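PDB 6EZR: beta-N-acetylglucosaminidase Nag2 from Vibrio harveyi, which probably hydrolyses terminal non-reducing N-acetyl-D-hexosamine residues in N-acetyl-beta-D-hexosaminides, as a family 20 glycoside hydrolase. Local coordinates for residues F43-L48 with F83-N88; E99-F104 with H336-Y341. All blocks are in the same frame, centred on the assembly; numbering follows the deposited sequence.

Contact 1. Residues F43-L48 with F83-N88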
loop_
_atom_site.group_PDB
_atom_site.type_symbol
_atom_site.label_atom_id
_atom_site.label_comp_id
_atom_site.label_asym_id
_atom_site.label_seq_id
_atom_site.Cartn_x
_atom_site.Cartn_y
_atom_site.Cartn_z
ATOM N N PHE A 43 1.750 5.786 -19.722
ATOM C CA PHE A 43 0.395 6.329 -19.637
ATOM C C PHE A 43 -0.495 5.295 -18.971
ATOM O O PHE A 43 -0.622 4.181 -19.471
ATOM C CB PHE A 43 -0.114 6.661 -21.045
ATOM C CG PHE A 43 -1.446 7.367 -21.079
ATOM C CD1 PHE A 43 -1.650 8.561 -20.382
ATOM C CD2 PHE A 43 -2.488 6.864 -21.854
ATOM C CE1 PHE A 43 -2.875 9.214 -20.436
ATOM C CE2 PHE A 43 -3.710 7.517 -21.915
ATOM C CZ PHE A 43 -3.907 8.689 -21.198
ATOM N N ASP A 44 -1.121 5.676 -17.857
ATOM C CA ASP A 44 -1.824 4.727 -16.970
ATOM C C ASP A 44 -3.286 4.443 -17.363
ATOM O O ASP A 44 -4.013 3.812 -16.595
ATOM C CB ASP A 44 -1.754 5.207 -15.494
ATOM C CG ASP A 44 -1.620 4.039 -14.484
ATOM O OD1 ASP A 44 -1.022 2.997 -14.844
ATOM O OD2 ASP A 44 -2.106 4.166 -13.328
ATOM N N ARG A 45 -3.696 4.880 -18.558
ATOM C CA ARG A 45 -5.020 4.591 -19.105
ATOM C C ARG A 45 -4.912 3.768 -20.387
ATOM O O ARG A 45 -3.950 3.897 -21.160
ATOM C CB ARG A 45 -5.787 5.880 -19.393
ATOM C CG ARG A 45 -5.936 6.832 -18.215
ATOM C CD ARG A 45 -6.769 6.241 -17.082
ATOM N NE ARG A 45 -7.013 7.248 -16.046
ATOM C CZ ARG A 45 -8.054 8.080 -15.993
ATOM N NH1 ARG A 45 -9.029 8.049 -16.904
ATOM N NH2 ARG A 45 -8.120 8.962 -15.001
ATOM N N TYR A 46 -5.915 2.920 -20.597
ATOM C CA TYR A 46 -5.996 2.074 -21.768
ATOM C C TYR A 46 -6.419 2.925 -22.957
ATOM O O TYR A 46 -7.507 3.511 -22.971
ATOM C CB TYR A 46 -6.997 0.946 -21.518
ATOM C CG TYR A 46 -7.237 0.015 -22.693
ATOM C CD1 TYR A 46 -6.199 -0.725 -23.244
ATOM C CD2 TYR A 46 -8.518 -0.145 -23.239
ATOM C CE1 TYR A 46 -6.418 -1.585 -24.317
ATOM C CE2 TYR A 46 -8.745 -1.007 -24.305
ATOM C CZ TYR A 46 -7.689 -1.721 -24.842
ATOM O OH TYR A 46 -7.894 -2.572 -25.902
ATOM N N ILE A 47 -5.533 3.019 -23.939
ATOM C CA ILE A 47 -5.827 3.720 -25.179
ATOM C C ILE A 47 -6.654 2.777 -26.023
ATOM O O ILE A 47 -6.287 1.616 -26.182
ATOM C CB ILE A 47 -4.542 4.128 -25.919
ATOM C CG1 ILE A 47 -3.740 5.092 -25.024
ATOM C CG2 ILE A 47 -4.891 4.758 -27.271
ATOM C CD1 ILE A 47 -2.398 5.530 -25.557
ATOM N N LEU A 48 -7.774 3.265 -26.547
ATOM C CA LEU A 48 -8.631 2.446 -27.394
ATOM C C LEU A 48 -7.915 2.230 -28.732
ATOM O O LEU A 48 -7.515 3.208 -29.357
ATOM C CB LEU A 48 -9.990 3.103 -27.597
ATOM C CG LEU A 48 -10.889 3.034 -26.358
ATOM C CD1 LEU A 48 -11.821 4.232 -26.295
ATOM C CD2 LEU A 48 -11.681 1.734 -26.311
ATOM N N PHE A 83 -5.737 10.111 -30.249
ATOM C CA PHE A 83 -6.221 8.866 -29.663
ATOM C C PHE A 83 -7.302 9.190 -28.643
ATOM O O PHE A 83 -7.489 10.352 -28.244
ATOM C CB PHE A 83 -5.077 8.059 -29.027
ATOM C CG PHE A 83 -4.477 8.701 -27.808
ATOM C CD1 PHE A 83 -3.425 9.614 -27.928
ATOM C CD2 PHE A 83 -4.959 8.397 -26.538
ATOM C CE1 PHE A 83 -2.869 10.214 -26.801
ATOM C CE2 PHE A 83 -4.414 8.998 -25.412
ATOM C CZ PHE A 83 -3.368 9.910 -25.543
ATOM N N SER A 84 -7.999 8.144 -28.228
ATOM C CA SER A 84 -9.080 8.248 -27.268
ATOM C C SER A 84 -8.964 7.180 -26.188
ATOM O O SER A 84 -8.335 6.128 -26.383
ATOM C CB SER A 84 -10.434 8.124 -27.973
ATOM O OG SER A 84 -10.713 9.263 -28.768
ATOM N N ILE A 85 -9.588 7.486 -25.054
ATOM C CA ILE A 85 -9.701 6.587 -23.904
ATOM C C ILE A 85 -11.160 6.545 -23.466
ATOM O O ILE A 85 -11.925 7.486 -23.704
ATOM C CB ILE A 85 -8.822 7.037 -22.711
ATOM C CG1 ILE A 85 -9.260 8.396 -22.171
ATOM C CG2 ILE A 85 -7.369 7.110 -23.133
ATOM C CD1 ILE A 85 -8.625 8.804 -20.853
ATOM N N GLY A 86 -11.532 5.456 -22.812
ATOM C CA GLY A 86 -12.875 5.296 -22.290
ATOM C C GLY A 86 -12.880 5.812 -20.878
ATOM O O GLY A 86 -12.718 5.046 -19.931
ATOM N N SER A 87 -13.013 7.121 -20.723
ATOM C CA SER A 87 -13.098 7.700 -19.388
ATOM C C SER A 87 -13.730 9.081 -19.368
ATOM O O SER A 87 -13.861 9.771 -20.396
ATOM C CB SER A 87 -11.714 7.735 -18.705
ATOM O OG SER A 87 -11.174 9.046 -18.587
ATOM N N ASN A 88 -14.102 9.458 -18.151
ATOM C CA ASN A 88 -14.610 10.786 -17.854
ATOM C C ASN A 88 -13.449 11.755 -17.676
ATOM O O ASN A 88 -12.299 11.327 -17.653
ATOM C CB ASN A 88 -15.534 10.725 -16.633
ATOM C CG ASN A 88 -16.923 10.213 -16.988
ATOM O OD1 ASN A 88 -17.384 10.335 -18.140
ATOM N ND2 ASN A 88 -17.600 9.643 -16.005
HETATM O O HOH W 1 -10.547 10.849 -15.002
HETATM O O HOH W 2 -9.942 3.688 -21.625
#

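Contact 2. Residues E99-F104 with H336-Y341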
loop_
_atom_site.group_PDB
_atom_site.type_symbol
_atom_site.label_atom_id
_atom_site.label_comp_id
_atom_site.label_asym_id
_atom_site.label_seq_id
_atom_site.Cartn_x
_atom_site.Cartn_y
_atom_site.Cartn_z
ATOM N N GLU A 99 6.325 10.032 -18.481
ATOM C CA GLU A 99 7.655 10.050 -19.073
ATOM C C GLU A 99 7.567 9.705 -20.554
ATOM O O GLU A 99 6.606 9.068 -20.986
ATOM C CB GLU A 99 8.540 9.030 -18.348
ATOM C CG GLU A 99 9.963 9.486 -18.074
ATOM C CD GLU A 99 10.687 8.585 -17.085
ATOM O OE1 GLU A 99 10.032 7.999 -16.195
ATOM O OE2 GLU A 99 11.926 8.454 -17.202
ATOM N N ALA A 100 8.581 10.125 -21.311
ATOM C CA ALA A 100 8.681 9.822 -22.735
ATOM C C ALA A 100 10.130 9.760 -23.216
ATOM O O ALA A 100 11.029 10.370 -22.622
ATOM C CB ALA A 100 7.895 10.834 -23.549
ATOM N N MET A 101 10.332 9.016 -24.304
ATOM C CA MET A 101 11.643 8.826 -24.914
ATOM C C MET A 101 11.491 8.425 -26.384
ATOM O O MET A 101 10.414 7.997 -26.804
ATOM C CB MET A 101 12.453 7.783 -24.143
ATOM C CG MET A 101 11.877 6.373 -24.131
ATOM S SD MET A 101 13.176 5.122 -24.035
ATOM C CE MET A 101 13.775 5.129 -25.728
ATOM N N ILE A 102 12.555 8.573 -27.168
ATOM C CA ILE A 102 12.532 8.113 -28.564
ATOM C C ILE A 102 13.657 7.134 -28.867
ATOM O O ILE A 102 14.731 7.201 -28.276
ATOM C CB ILE A 102 12.531 9.262 -29.605
ATOM C CG1 ILE A 102 13.657 10.268 -29.347
ATOM C CG2 ILE A 102 11.175 9.955 -29.627
ATOM C CD1 ILE A 102 14.000 11.098 -30.571
ATOM N N ASP A 103 13.357 6.211 -29.774
ATOM C CA ASP A 103 14.314 5.282 -30.347
ATOM C C ASP A 103 14.481 5.695 -31.795
ATOM O O ASP A 103 13.496 5.967 -32.469
ATOM C CB ASP A 103 13.777 3.853 -30.271
ATOM C CG ASP A 103 13.819 3.292 -28.862
ATOM O OD1 ASP A 103 14.930 3.011 -28.369
ATOM O OD2 ASP A 103 12.744 3.130 -28.244
ATOM N N PHE A 104 15.722 5.745 -32.268
ATOM C CA PHE A 104 16.011 6.191 -33.633
ATOM C C PHE A 104 17.375 5.706 -34.121
ATOM O O PHE A 104 18.164 5.152 -33.355
ATOM C CB PHE A 104 15.865 7.721 -33.760
ATOM C CG PHE A 104 16.809 8.515 -32.893
ATOM C CD1 PHE A 104 16.580 8.656 -31.529
ATOM C CD2 PHE A 104 17.903 9.173 -33.453
ATOM C CE1 PHE A 104 17.439 9.410 -30.734
ATOM C CE2 PHE A 104 18.765 9.927 -32.665
ATOM C CZ PHE A 104 18.532 10.046 -31.303
ATOM N N HIS A 336 10.580 5.448 -14.576
ATOM C CA HIS A 336 11.885 4.885 -14.981
ATOM C C HIS A 336 11.856 4.235 -16.370
ATOM O O HIS A 336 12.385 3.139 -16.575
ATOM C CB HIS A 336 12.389 3.892 -13.928
ATOM C CG HIS A 336 12.701 4.528 -12.612
ATOM N ND1 HIS A 336 11.734 4.801 -11.669
ATOM C CD2 HIS A 336 13.871 4.960 -12.088
ATOM C CE1 HIS A 336 12.297 5.370 -10.618
ATOM N NE2 HIS A 336 13.592 5.478 -10.847
ATOM N N LEU A 337 11.232 4.942 -17.311
ATOM C CA LEU A 337 11.024 4.470 -18.688
ATOM C C LEU A 337 12.300 3.981 -19.405
ATOM O O LEU A 337 12.249 2.990 -20.140
ATOM C CB LEU A 337 10.365 5.587 -19.495
ATOM C CG LEU A 337 9.733 5.297 -20.856
ATOM C CD1 LEU A 337 8.502 4.415 -20.721
ATOM C CD2 LEU A 337 9.360 6.628 -21.496
ATOM N N SER A 338 13.425 4.668 -19.172
ATOM C CA SER A 338 14.726 4.373 -19.832
ATOM C C SER A 338 15.791 3.643 -18.992
ATOM O O SER A 338 16.823 3.234 -19.527
ATOM C CB SER A 338 15.338 5.675 -20.350
ATOM O OG SER A 338 14.463 6.291 -21.276
ATOM N N GLN A 339 15.541 3.484 -17.696
ATOM C CA GLN A 339 16.488 2.849 -16.786
ATOM C C GLN A 339 16.113 1.386 -16.584
ATOM O O GLN A 339 14.992 0.973 -16.882
ATOM C CB GLN A 339 16.490 3.570 -15.432
ATOM C CG GLN A 339 16.848 5.054 -15.488
ATOM C CD GLN A 339 15.648 5.973 -15.744
ATOM O OE1 GLN A 339 15.213 6.147 -16.891
ATOM N NE2 GLN A 339 15.119 6.577 -14.676
ATOM N N ARG A 340 17.072 0.601 -16.104
ATOM C CA ARG A 340 16.787 -0.713 -15.536
ATOM C C ARG A 340 16.284 -0.441 -14.127
ATOM O O ARG A 340 17.050 0.051 -13.301
ATOM C CB ARG A 340 18.049 -1.586 -15.487
ATOM C CG ARG A 340 17.874 -2.918 -14.750
ATOM C CD ARG A 340 19.196 -3.664 -14.613
ATOM N NE ARG A 340 19.014 -5.106 -14.401
ATOM C CZ ARG A 340 19.264 -5.783 -13.276
ATOM N NH1 ARG A 340 19.730 -5.189 -12.176
ATOM N NH2 ARG A 340 19.047 -7.096 -13.252
ATOM N N TYR A 341 15.010 -0.740 -13.863
ATOM C CA TYR A 341 14.385 -0.454 -12.556
ATOM C C TYR A 341 14.059 -1.719 -11.771
ATOM O O TYR A 341 13.485 -2.657 -12.324
ATOM C CB TYR A 341 13.085 0.359 -12.701
ATOM C CG TYR A 341 12.477 0.647 -11.343
ATOM C CD1 TYR A 341 12.921 1.721 -10.582
ATOM C CD2 TYR A 341 11.514 -0.209 -10.780
ATOM C CE1 TYR A 341 12.404 1.967 -9.319
ATOM C CE2 TYR A 341 10.996 0.028 -9.515
ATOM C CZ TYR A 341 11.442 1.118 -8.791
ATOM O OH TYR A 341 10.945 1.367 -7.537
#

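Contact 1. Residues F43-L48 with F83-N88
Phe43, Ile47, Phe83 and Ile85 form the tight, buried half of this contact. Phe83 turns its edge toward the face of Phe43 in an offset edge-to-face pair, planes at 76°. Ile47 CD1 makes a CH-pi contact over a Phe83 face, 4.2 Å from the ring centroid, while its CG2 branch lies 3.7 Å from Phe83 CD2. Ile85 CG2 meets the edge of the Phe43 ring, 3.9 Å from CE2. Branched and flat apolar groups suit this place, where the loop after strand 38-42 reaches strand 78-85, outermost in the N-terminal beta-sheet. One straight backbone bond joins the two, Leu48 N to Ser84 O at 2.9 Å, and Leu48 CD1 lies over the backbone beyond it, 3.7 Å from Ile85 C.

The other half is looser and wetter. A water joins Tyr46 O to Gly86 N, which lies at the centre of an inverse gamma turn. Arg45, bent at chi2 (-64°), brings NH1 to Ser87 OG in a weak bond of 2.9 Å, and a second water sits at its NH2. The buried side is thus apolar apart from one straight backbone bond, whereas the wet side relies on a bent bond (121°) and bridging water, consistent with a less strictly fixed geometry there.

Contact 2. Residues E99-F104 with H336-Y341
Glu99 reaches across to the turn at His336 and Leu337, its chain extended beyond CG (chi2 167°). The aliphatic part slides past Leu337 in the opposite direction, with Glu99 CB 4.0 Å from Leu337 CD2. The Glu99 carboxylate meets the start of the turn: OE1 takes a nearly straight (173°) but long and weak bond of 3.5 Å from Leu337 N, and lies 3.1 Å from His336 N. A long acidic residue suits this spot, since it offers methylenes to the leucine and a carboxylate oxygen to the N-H of Leu337.

At Ala100 the methyl points away from the loop and touches Val115 and Phe41, a small group suited to the tight fit between the flanking strands. The backbone side therefore faces Leu337, whose CD2 lies 3.5 Å from Ala100 CA. Strand 99-105 runs between strands 38-42 and 110-117 in the N-terminal beta-sheet, whereas residues 336-341 belong to the long loop following the second strand of the catalytic (beta/alpha)8 barrel; the contact therefore joins two domains.

Met101 again faces the loop. With CG between its backbone N and carbonyl carbon (chi1 63°), the CG methylene comes against Leu337, 3.7 Å from CD2. Bends at chi2 and chi3 carry the sulfur on to partly exposed Ser338, where a small hydroxyl fits, Met101 SD lying 3.3 Å from Ser338 OG.

Contacts 1 and 2 both involve the N-terminal sheet; their centres are 21 Å apart and their nearest atoms about 6 Å apart, without touching. Strand 38-42 connects them: it leads into loop 43-48 of contact 1, and its Thr40 touches both Met101 and Leu337 of contact 2. Contact 1 packs that loop on strand 78-85 within the N-terminal domain, while contact 2 docks the domain on the barrel. Contact 1 comes closer to the N-acetyl-D-glucosamine site, the side chain of Arg45 being about 6 Å from that of Trp546 and about 10 Å from that of Glu584. Contact 2 stands further back: the side chain of His336 is about 11 Å from that of Arg274 and about 12 Å from that of Glu584.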